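Local coordinates for protein aldehyde dehydrogenase (Listeria monocytogenes, PDB 3K9D) that probably oxidises the aldehyde or oxo group of its substrates, with NAD or NADP as the electron acceptor, at residues T38-I43 with H80-I85; S123-K128 with I139-H144; A161-K164 with P168-A171; G403-G406 with A410-N413. One frame throughout, in Å; residues are numbered along the deposited sequence.

Contact 1: T38-I43 with H80-I85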
loop_
_atom_site.group_PDB
_atom_site.type_symbol
_atom_site.label_atom_id
_atom_site.label_comp_id
_atom_site.label_asym_id
_atom_site.label_seq_id
_atom_site.Cartn_x
_atom_site.Cartn_y
_atom_site.Cartn_z
ATOM N N THR A 38 -18.559 8.472 -18.118
ATOM C CA THR A 38 -19.085 9.710 -18.679
ATOM C C THR A 38 -18.451 10.960 -18.053
ATOM O O THR A 38 -18.085 11.889 -18.759
ATOM C CB THR A 38 -20.639 9.750 -18.550
ATOM O OG1 THR A 38 -21.208 8.766 -19.423
ATOM C CG2 THR A 38 -21.213 11.114 -18.927
ATOM N N ILE A 39 -18.320 10.969 -16.734
ATOM C CA ILE A 39 -17.672 12.063 -16.012
ATOM C C ILE A 39 -16.170 12.127 -16.314
ATOM O O ILE A 39 -15.645 13.206 -16.571
ATOM C CB ILE A 39 -17.910 11.926 -14.487
ATOM C CG1 ILE A 39 -19.389 12.127 -14.167
ATOM C CG2 ILE A 39 -17.034 12.908 -13.693
ATOM C CD1 ILE A 39 -19.856 11.332 -12.934
ATOM N N VAL A 40 -15.505 10.968 -16.279
ATOM C CA VAL A 40 -14.077 10.814 -16.606
ATOM C C VAL A 40 -13.752 11.417 -17.995
ATOM O O VAL A 40 -12.797 12.187 -18.138
ATOM C CB VAL A 40 -13.679 9.312 -16.550
ATOM C CG1 VAL A 40 -12.353 9.025 -17.277
ATOM C CG2 VAL A 40 -13.595 8.839 -15.095
ATOM N N LYS A 41 -14.571 11.077 -18.990
ATOM C CA LYS A 41 -14.430 11.596 -20.358
ATOM C C LYS A 41 -14.604 13.117 -20.419
ATOM O O LYS A 41 -13.881 13.799 -21.154
ATOM C CB LYS A 41 -15.405 10.853 -21.293
ATOM C CG LYS A 41 -15.827 11.564 -22.606
ATOM C CD LYS A 41 -14.877 11.314 -23.755
ATOM C CE LYS A 41 -15.636 11.165 -25.066
ATOM N NZ LYS A 41 -16.297 12.432 -25.515
ATOM N N ALA A 42 -15.542 13.643 -19.631
ATOM C CA ALA A 42 -15.772 15.091 -19.549
ATOM C C ALA A 42 -14.587 15.835 -18.929
ATOM O O ALA A 42 -14.283 16.964 -19.326
ATOM C CB ALA A 42 -17.017 15.380 -18.772
ATOM N N ILE A 43 -13.934 15.199 -17.954
ATOM C CA ILE A 43 -12.737 15.748 -17.308
ATOM C C ILE A 43 -11.577 15.778 -18.302
ATOM O O ILE A 43 -10.858 16.792 -18.424
ATOM C CB ILE A 43 -12.359 14.934 -16.013
ATOM C CG1 ILE A 43 -13.432 15.123 -14.947
ATOM C CG2 ILE A 43 -10.996 15.346 -15.469
ATOM C CD1 ILE A 43 -13.428 14.064 -13.797
ATOM N N HIS A 80 -3.710 10.899 -23.010
ATOM C CA HIS A 80 -2.981 9.641 -22.858
ATOM C C HIS A 80 -3.467 8.817 -21.648
ATOM O O HIS A 80 -3.618 7.605 -21.766
ATOM C CB HIS A 80 -1.467 9.889 -22.755
ATOM C CG HIS A 80 -0.825 10.332 -24.028
ATOM N ND1 HIS A 80 0.083 9.549 -24.710
ATOM C CD2 HIS A 80 -0.922 11.490 -24.726
ATOM C CE1 HIS A 80 0.507 10.200 -25.779
ATOM N NE2 HIS A 80 -0.085 11.380 -25.810
ATOM N N VAL A 81 -3.702 9.483 -20.510
ATOM C CA VAL A 81 -4.256 8.836 -19.299
ATOM C C VAL A 81 -5.663 8.311 -19.595
ATOM O O VAL A 81 -5.966 7.151 -19.317
ATOM C CB VAL A 81 -4.261 9.800 -18.062
ATOM C CG1 VAL A 81 -4.952 9.174 -16.856
ATOM C CG2 VAL A 81 -2.834 10.237 -17.691
ATOM N N TYR A 82 -6.500 9.167 -20.188
ATOM C CA TYR A 82 -7.846 8.792 -20.600
ATOM C C TYR A 82 -7.895 7.550 -21.492
ATOM O O TYR A 82 -8.682 6.644 -21.237
ATOM C CB TYR A 82 -8.595 9.965 -21.266
ATOM C CG TYR A 82 -9.972 9.567 -21.711
ATOM C CD1 TYR A 82 -10.963 9.292 -20.769
ATOM C CD2 TYR A 82 -10.277 9.406 -23.061
ATOM C CE1 TYR A 82 -12.225 8.885 -21.154
ATOM C CE2 TYR A 82 -11.549 8.991 -23.459
ATOM C CZ TYR A 82 -12.518 8.736 -22.494
ATOM O OH TYR A 82 -13.786 8.326 -22.850
ATOM N N ASN A 83 -7.052 7.498 -22.522
ATOM C CA ASN A 83 -7.033 6.334 -23.415
ATOM C C ASN A 83 -6.603 5.029 -22.728
ATOM O O ASN A 83 -7.043 3.956 -23.125
ATOM C CB ASN A 83 -6.185 6.597 -24.665
ATOM C CG ASN A 83 -6.987 7.216 -25.800
ATOM O OD1 ASN A 83 -8.228 7.229 -25.789
ATOM N ND2 ASN A 83 -6.279 7.726 -26.797
ATOM N N TYR A 84 -5.753 5.131 -21.703
ATOM C CA TYR A 84 -5.399 3.968 -20.881
ATOM C C TYR A 84 -6.549 3.528 -19.950
ATOM O O TYR A 84 -6.749 2.325 -19.734
ATOM C CB TYR A 84 -4.102 4.224 -20.088
ATOM C CG TYR A 84 -3.902 3.298 -18.897
ATOM C CD1 TYR A 84 -3.515 1.968 -19.071
ATOM C CD2 TYR A 84 -4.106 3.759 -17.601
ATOM C CE1 TYR A 84 -3.346 1.116 -17.973
ATOM C CE2 TYR A 84 -3.955 2.922 -16.502
ATOM C CZ TYR A 84 -3.571 1.605 -16.691
ATOM O OH TYR A 84 -3.414 0.782 -15.592
ATOM N N ILE A 85 -7.306 4.491 -19.418
ATOM C CA ILE A 85 -8.327 4.192 -18.394
ATOM C C ILE A 85 -9.760 3.975 -18.895
ATOM O O ILE A 85 -10.548 3.337 -18.203
ATOM C CB ILE A 85 -8.333 5.218 -17.188
ATOM C CG1 ILE A 85 -8.973 6.566 -17.564
ATOM C CG2 ILE A 85 -6.953 5.399 -16.611
ATOM C CD1 ILE A 85 -9.006 7.581 -16.424
#
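An antiparallel helix pair, helix 33-49 against helix 67-85, meets here through Val40, Lys41, Tyr82 and Ile85. The local axes run at 161° and come no nearer than 10.4 Å, a spacing wide enough for side chains to fill the gap between the backbones. Tyr82 does most of the bridging. Its CG stands anti to the backbone N (chi1 179°), which sends the ring across to the other helix. Val40 CG1 arrives at the ring edge, close to its plane, 3.8 Å from Tyr82 CD1. The same methyl also meets the end of Ile85, with Val40 CG1 to Ile85 CD1 at 3.7 Å, so one valine branch serves two partners a helical turn apart. Helix 121-134 covers the buried side, with Leu130 against Val40. Lys41 lies on the solvent side. Its aliphatic chain wraps the phenol end of Tyr82 while its amine turns away to a salt bridge with Asp45. The backbone position already sets Lys41 CB beside the hydroxyl, 3.4 Å from Tyr82 OH, and the bend at chi2 (87°) turns the next-but-one methylene back to it, leaving Lys41 CD 3.3 Å from Tyr82 OH.

Contact 2: S123-K128 with I139-H144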
loop_
_atom_site.group_PDB
_atom_site.type_symbol
_atom_site.label_atom_id
_atom_site.label_comp_id
_atom_site.label_asym_id
_atom_site.label_seq_id
_atom_site.Cartn_x
_atom_site.Cartn_y
_atom_site.Cartn_z
ATOM N N SER A 123 -0.845 19.471 -15.101
ATOM C CA SER A 123 -0.834 18.099 -15.616
ATOM C C SER A 123 -1.075 17.055 -14.505
ATOM O O SER A 123 -1.759 16.047 -14.714
ATOM C CB SER A 123 0.473 17.799 -16.368
ATOM O OG SER A 123 1.624 18.091 -15.583
ATOM N N THR A 124 -0.534 17.310 -13.324
ATOM C CA THR A 124 -0.725 16.388 -12.193
ATOM C C THR A 124 -2.181 16.405 -11.687
ATOM O O THR A 124 -2.756 15.341 -11.412
ATOM C CB THR A 124 0.295 16.640 -11.036
ATOM O OG1 THR A 124 1.637 16.588 -11.547
ATOM C CG2 THR A 124 0.165 15.589 -9.950
ATOM N N VAL A 125 -2.771 17.598 -11.586
ATOM C CA VAL A 125 -4.185 17.730 -11.209
ATOM C C VAL A 125 -5.098 16.964 -12.159
ATOM O O VAL A 125 -5.935 16.174 -11.717
ATOM C CB VAL A 125 -4.642 19.207 -11.112
ATOM C CG1 VAL A 125 -6.177 19.308 -10.979
ATOM C CG2 VAL A 125 -3.984 19.895 -9.938
ATOM N N ILE A 126 -4.919 17.174 -13.459
ATOM C CA ILE A 126 -5.773 16.538 -14.474
ATOM C C ILE A 126 -5.715 15.030 -14.311
ATOM O O ILE A 126 -6.747 14.379 -14.225
ATOM C CB ILE A 126 -5.383 16.970 -15.922
ATOM C CG1 ILE A 126 -5.828 18.408 -16.174
ATOM C CG2 ILE A 126 -6.020 16.053 -16.965
ATOM C CD1 ILE A 126 -5.102 19.121 -17.351
ATOM N N TYR A 127 -4.495 14.505 -14.253
ATOM C CA TYR A 127 -4.218 13.079 -14.166
ATOM C C TYR A 127 -4.765 12.431 -12.886
ATOM O O TYR A 127 -5.408 11.410 -12.976
ATOM C CB TYR A 127 -2.705 12.837 -14.327
ATOM C CG TYR A 127 -2.145 11.701 -13.505
ATOM C CD1 TYR A 127 -2.308 10.371 -13.903
ATOM C CD2 TYR A 127 -1.432 11.958 -12.326
ATOM C CE1 TYR A 127 -1.790 9.312 -13.123
ATOM C CE2 TYR A 127 -0.915 10.909 -11.549
ATOM C CZ TYR A 127 -1.091 9.601 -11.956
ATOM O OH TYR A 127 -0.573 8.580 -11.181
ATOM N N LYS A 128 -4.515 13.043 -11.728
ATOM C CA LYS A 128 -4.977 12.514 -10.428
ATOM C C LYS A 128 -6.495 12.505 -10.332
ATOM O O LYS A 128 -7.070 11.568 -9.792
ATOM C CB LYS A 128 -4.406 13.313 -9.250
ATOM C CG LYS A 128 -2.919 13.133 -9.028
ATOM C CD LYS A 128 -2.481 13.667 -7.658
ATOM C CE LYS A 128 -1.030 13.232 -7.361
ATOM N NZ LYS A 128 -0.385 13.953 -6.235
ATOM N N ILE A 139 -11.688 13.762 -4.562
ATOM C CA ILE A 139 -10.287 14.197 -4.379
ATOM C C ILE A 139 -10.200 15.668 -3.913
ATOM O O ILE A 139 -10.914 16.525 -4.427
ATOM C CB ILE A 139 -9.398 13.868 -5.646
ATOM C CG1 ILE A 139 -7.899 14.110 -5.370
ATOM C CG2 ILE A 139 -9.926 14.590 -6.946
ATOM C CD1 ILE A 139 -6.965 13.398 -6.321
ATOM N N VAL A 140 -9.372 15.936 -2.901
ATOM C CA VAL A 140 -9.136 17.306 -2.417
ATOM C C VAL A 140 -7.649 17.616 -2.552
ATOM O O VAL A 140 -6.815 16.907 -1.992
ATOM C CB VAL A 140 -9.568 17.517 -0.926
ATOM C CG1 VAL A 140 -9.478 18.989 -0.553
ATOM C CG2 VAL A 140 -10.999 17.034 -0.673
ATOM N N PHE A 141 -7.328 18.670 -3.300
ATOM C CA PHE A 141 -5.945 19.015 -3.603
ATOM C C PHE A 141 -5.288 19.973 -2.634
ATOM O O PHE A 141 -5.899 20.930 -2.157
ATOM C CB PHE A 141 -5.798 19.556 -5.039
ATOM C CG PHE A 141 -6.090 18.527 -6.104
ATOM C CD1 PHE A 141 -5.191 17.498 -6.358
ATOM C CD2 PHE A 141 -7.267 18.572 -6.824
ATOM C CE1 PHE A 141 -5.451 16.530 -7.335
ATOM C CE2 PHE A 141 -7.544 17.611 -7.793
ATOM C CZ PHE A 141 -6.626 16.588 -8.047
ATOM N N SER A 142 -4.011 19.688 -2.385
ATOM C CA SER A 142 -3.093 20.593 -1.725
ATOM C C SER A 142 -2.153 21.193 -2.778
ATOM O O SER A 142 -1.269 20.501 -3.295
ATOM C CB SER A 142 -2.275 19.846 -0.667
ATOM O OG SER A 142 -1.421 20.739 -0.000
ATOM N N PRO A 143 -2.356 22.479 -3.107
ATOM C CA PRO A 143 -1.524 23.171 -4.096
ATOM C C PRO A 143 -0.205 23.670 -3.532
ATOM O O PRO A 143 -0.150 24.166 -2.406
ATOM C CB PRO A 143 -2.410 24.355 -4.532
ATOM C CG PRO A 143 -3.269 24.635 -3.338
ATOM C CD PRO A 143 -3.433 23.344 -2.581
ATOM N N HIS A 144 0.862 23.520 -4.307
ATOM C CA HIS A 144 2.111 24.178 -3.982
ATOM C C HIS A 144 1.812 25.667 -4.120
ATOM O O HIS A 144 1.162 26.063 -5.087
ATOM C CB HIS A 144 3.224 23.723 -4.931
ATOM C CG HIS A 144 4.594 24.157 -4.509
ATOM N ND1 HIS A 144 4.984 25.479 -4.488
ATOM C CD2 HIS A 144 5.668 23.442 -4.098
ATOM C CE1 HIS A 144 6.233 25.563 -4.064
ATOM N NE2 HIS A 144 6.673 24.340 -3.829
#
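Val125 and Phe141 make the one aromatic interaction, an off-centre CH-pi contact. Val125 CG1 stands 4.3 Å from the centroid of the Phe141 ring and 28° off the ring normal, leaning toward the outer carbons, where Val125 CG1 to Phe141 CE2 measures 3.9 Å. The other face of the ring is covered from its own strand by Ile139 CG1, offset toward the rim, so the phenyl is held between two aliphatic branches. Purely apolar packing follows at the ring edge: Lys128 CB lies in the ring plane, 3.9 Å from Phe141 CE1, and that same methylene touches Ile139 CD1, also at 3.9 Å. These contacts lie inside the beta-alpha-beta unit of strand 102-116, helix 121-134 and strand 138-143, in which the helix packs back over the parallel strands it connects; the local axes are 10.5 Å apart and nearly antiparallel, at 165°. Ile116 of the preceding strand touches both Val125 and Phe141. The polar groups of the helix find partners outside the two segments. Lys128 runs extended beyond CG past the phenyl, and its NZ reaches Thr198 OG1 in a hydrogen bond and makes a weak one to Leu196 O. Val125 O, 3.8 Å from Phe141 CZ, receives a hydrogen bond from Thr129 OG1.

Contact 3: A161-K164 with P168-A171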
loop_
_atom_site.group_PDB
_atom_site.type_symbol
_atom_site.label_atom_id
_atom_site.label_comp_id
_atom_site.label_asym_id
_atom_site.label_seq_id
_atom_site.Cartn_x
_atom_site.Cartn_y
_atom_site.Cartn_z
ATOM N N ALA A 161 -16.889 20.731 -15.795
ATOM C CA ALA A 161 -17.213 19.789 -16.880
ATOM C C ALA A 161 -17.662 18.455 -16.298
ATOM O O ALA A 161 -18.585 17.830 -16.814
ATOM C CB ALA A 161 -16.041 19.582 -17.776
ATOM N N ALA A 162 -17.002 18.032 -15.219
ATOM C CA ALA A 162 -17.423 16.858 -14.450
ATOM C C ALA A 162 -18.861 17.022 -13.951
ATOM O O ALA A 162 -19.688 16.152 -14.179
ATOM C CB ALA A 162 -16.485 16.625 -13.285
ATOM N N GLU A 163 -19.148 18.149 -13.302
ATOM C CA GLU A 163 -20.482 18.425 -12.762
ATOM C C GLU A 163 -21.571 18.498 -13.823
ATOM O O GLU A 163 -22.697 18.045 -13.586
ATOM C CB GLU A 163 -20.474 19.682 -11.894
ATOM C CG GLU A 163 -19.763 19.472 -10.555
ATOM C CD GLU A 163 -19.279 20.762 -9.921
ATOM O OE1 GLU A 163 -19.857 21.823 -10.210
ATOM O OE2 GLU A 163 -18.321 20.717 -9.122
ATOM N N LYS A 164 -21.223 19.041 -14.989
ATOM C CA LYS A 164 -22.107 19.086 -16.158
ATOM C C LYS A 164 -22.390 17.673 -16.698
ATOM O O LYS A 164 -23.476 17.396 -17.228
ATOM C CB LYS A 164 -21.493 20.000 -17.245
ATOM C CG LYS A 164 -22.369 20.247 -18.455
ATOM C CD LYS A 164 -21.875 21.409 -19.300
ATOM C CE LYS A 164 -22.887 21.731 -20.399
ATOM N NZ LYS A 164 -22.603 23.019 -21.101
ATOM N N PRO A 168 -21.279 14.891 -8.621
ATOM C CA PRO A 168 -21.685 15.691 -7.465
ATOM C C PRO A 168 -20.707 16.828 -7.200
ATOM O O PRO A 168 -19.501 16.641 -7.350
ATOM C CB PRO A 168 -21.597 14.693 -6.304
ATOM C CG PRO A 168 -21.619 13.362 -6.932
ATOM C CD PRO A 168 -21.000 13.489 -8.249
ATOM N N LYS A 169 -21.239 17.989 -6.821
ATOM C CA LYS A 169 -20.451 19.139 -6.363
ATOM C C LYS A 169 -19.605 18.745 -5.158
ATOM O O LYS A 169 -20.053 17.972 -4.306
ATOM C CB LYS A 169 -21.393 20.253 -5.912
ATOM C CG LYS A 169 -21.152 21.612 -6.519
ATOM C CD LYS A 169 -22.060 21.817 -7.717
ATOM C CE LYS A 169 -23.443 22.329 -7.329
ATOM N NZ LYS A 169 -23.460 23.809 -7.155
ATOM N N GLY A 170 -18.391 19.270 -5.086
ATOM C CA GLY A 170 -17.504 18.991 -3.953
ATOM C C GLY A 170 -16.657 17.737 -4.074
ATOM O O GLY A 170 -15.772 17.495 -3.231
ATOM N N ALA A 171 -16.911 16.947 -5.121
ATOM C CA ALA A 171 -16.119 15.748 -5.416
ATOM C C ALA A 171 -14.725 16.076 -5.900
ATOM O O ALA A 171 -13.817 15.267 -5.753
ATOM C CB ALA A 171 -16.821 14.879 -6.432
HETATM O O HOH W 1 -16.979 18.185 -8.299
#
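Pro168 O is gripped twice, and one of its partners ties it to Glu163. A water donates to Pro168 O at 3.1 Å and to Glu163 OE2 at 3.0 Å, so it bridges two acceptors that could not bond each other directly. The second donor to this carbonyl is Ala171 N, a weak bond of 3.4 Å from Ala171 N to Pro168 O. The carboxylate oxygen has a further, weak partner in Ser159 OG one helical turn earlier. Glu163 CG lies anti to the carbonyl carbon (chi1 -72°), and the chain continues extended from there, carrying the acid out to the loop. The Glu163 side chain crosses that of Lys169 at about a right angle. The touching atoms are aliphatic on the lysine side: Glu163 OE1 comes within 3.3 Å of Lys169 CD, whereas Glu163 OE1 and Lys169 NZ are 5.1 Å apart. The opposite charges may attract at that range, but the geometry does not make a salt bridge. On another side of the loop, Pro168 packs against Ala24 and Leu28 of helix 6-28. The weak Pro168-Ala171 bond closes a type II beta turn, with Gly170 taking the left-handed conformation (phi 87°) normal for its third position. Here the turn is part of the alpha-to-beta connection that leads from helix 148-164 into strand 172-174.

Contact 4: G403-G406 with A410-N413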
loop_
_atom_site.group_PDB
_atom_site.type_symbol
_atom_site.label_atom_id
_atom_site.label_comp_id
_atom_site.label_asym_id
_atom_site.label_seq_id
_atom_site.Cartn_x
_atom_site.Cartn_y
_atom_site.Cartn_z
ATOM N N GLY A 403 14.411 9.412 -20.934
ATOM C CA GLY A 403 14.085 9.152 -19.515
ATOM C C GLY A 403 12.779 9.734 -18.997
ATOM O O GLY A 403 11.973 9.017 -18.426
ATOM N N ALA A 404 12.573 11.032 -19.204
ATOM C CA ALA A 404 11.388 11.747 -18.721
ATOM C C ALA A 404 10.109 11.197 -19.334
ATOM O O ALA A 404 9.114 10.982 -18.644
ATOM C CB ALA A 404 11.509 13.229 -19.054
ATOM N N LEU A 405 10.180 10.965 -20.642
ATOM C CA LEU A 405 9.076 10.563 -21.471
ATOM C C LEU A 405 8.819 9.055 -21.365
ATOM O O LEU A 405 7.688 8.609 -21.462
ATOM C CB LEU A 405 9.373 10.967 -22.924
ATOM C CG LEU A 405 9.092 12.376 -23.476
ATOM C CD1 LEU A 405 9.278 13.534 -22.491
ATOM C CD2 LEU A 405 9.964 12.608 -24.719
ATOM N N GLY A 406 9.867 8.267 -21.171
ATOM C CA GLY A 406 9.682 6.829 -21.019
ATOM C C GLY A 406 9.193 6.434 -19.632
ATOM O O GLY A 406 8.372 5.524 -19.497
ATOM N N ALA A 410 4.912 7.839 -21.674
ATOM C CA ALA A 410 4.532 8.595 -22.871
ATOM C C ALA A 410 5.204 8.012 -24.121
ATOM O O ALA A 410 4.575 7.888 -25.167
ATOM C CB ALA A 410 4.855 10.078 -22.706
ATOM N N THR A 411 6.478 7.645 -23.995
ATOM C CA THR A 411 7.184 6.936 -25.069
ATOM C C THR A 411 7.387 5.437 -24.796
ATOM O O THR A 411 7.939 4.724 -25.641
ATOM C CB THR A 411 8.552 7.574 -25.415
ATOM O OG1 THR A 411 9.416 7.509 -24.281
ATOM C CG2 THR A 411 8.391 9.011 -25.868
ATOM N N THR A 412 6.944 4.962 -23.636
ATOM C CA THR A 412 6.925 3.512 -23.355
ATOM C C THR A 412 5.515 2.964 -23.127
ATOM O O THR A 412 4.551 3.716 -22.986
ATOM C CB THR A 412 7.786 3.125 -22.126
ATOM O OG1 THR A 412 7.329 3.817 -20.948
ATOM C CG2 THR A 412 9.267 3.388 -22.376
ATOM N N ASN A 413 5.359 1.667 -23.111
ATOM C CA ASN A 413 4.128 1.076 -22.696
ATOM C C ASN A 413 3.893 0.888 -21.190
ATOM O O ASN A 413 3.051 0.152 -20.805
ATOM C CB ASN A 413 3.813 -0.179 -23.491
ATOM C CG ASN A 413 3.521 0.095 -24.965
ATOM O OD1 ASN A 413 2.884 1.033 -25.314
ATOM N ND2 ASN A 413 4.032 -0.742 -25.810
#
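The flat group at the centre is the peptide carbonyl of Leu405, approached by Ala410 N and Thr411 N from two different directions. Ala410 N lies nearly in line with the C=O bond (C=O...N angle 174°), 2.9 Å from Leu405 O, but its N-H is clearly bent away, with an N-H...O angle of 140°. Thr411 N sits well above the carbonyl plane, yet its own N-H points well at the oxygen (168°), giving a bond of 3.0 Å from Thr411 N to Leu405 O. Two consecutive backbone amides thus share one buried acceptor where the chain turns back beside the short helix 403-407. This helix follows 396-399, the strand at one edge of the parallel seven-stranded sheet within this chain, and the chain then continues toward strand 440-447. Thr411 is backbone hydrogen-bonded to the second subunit, whose Leu452 and Ile455 pack on Leu405 and Ala410, and Asn413 ND2 bonds to Lys100 O of that subunit. This is consistent with the aldehyde dehydrogenase dimer, in which the C-terminal arm of one subunit reaches over the other. Apolar contact is modest: Leu405 CB meets Thr411 CG2 at 3.7 Å. Thr411 OG1 approaches Gly406 N to 3.2 Å, but the angle is poor; Thr411 OG1 is instead hydrogen-bonded with Thr401 OG1. Thr412 CG2 comes within 3.7 Å of Gly406 CA. Thr412 OG1 lies between its backbone N and carbonyl carbon, a rotation that directs the hydroxyl at Gly406 O; the modelled 2.5 Å between Thr412 OG1 and Gly406 O is very short, and its exact value is doubtful.

Overall arrangement
Contacts 1, 2 and 3 form one neighbourhood, with centres about 15 Å apart. Contacts 1 and 2 meet where Val81 packs on Tyr127, contacts 1 and 3 where Ile39 and Ile43 meet Ala162. Contact 2 joins contact 3 through a probable backbone bond from Ile139 N to Ala171 O. Contacts 2 and 4 are buried but differ in chemistry: the first is aromatic and aliphatic packing, the second mainly backbone hydrogen bonding. Contacts 1 and 3 are partly buried, and each has an exposed lysine whose methylenes touch a partner's oxygen. Contact 4 touches none of the others, though its nearest atoms come to about 5 Å from contact 1, and it alone faces the second subunit.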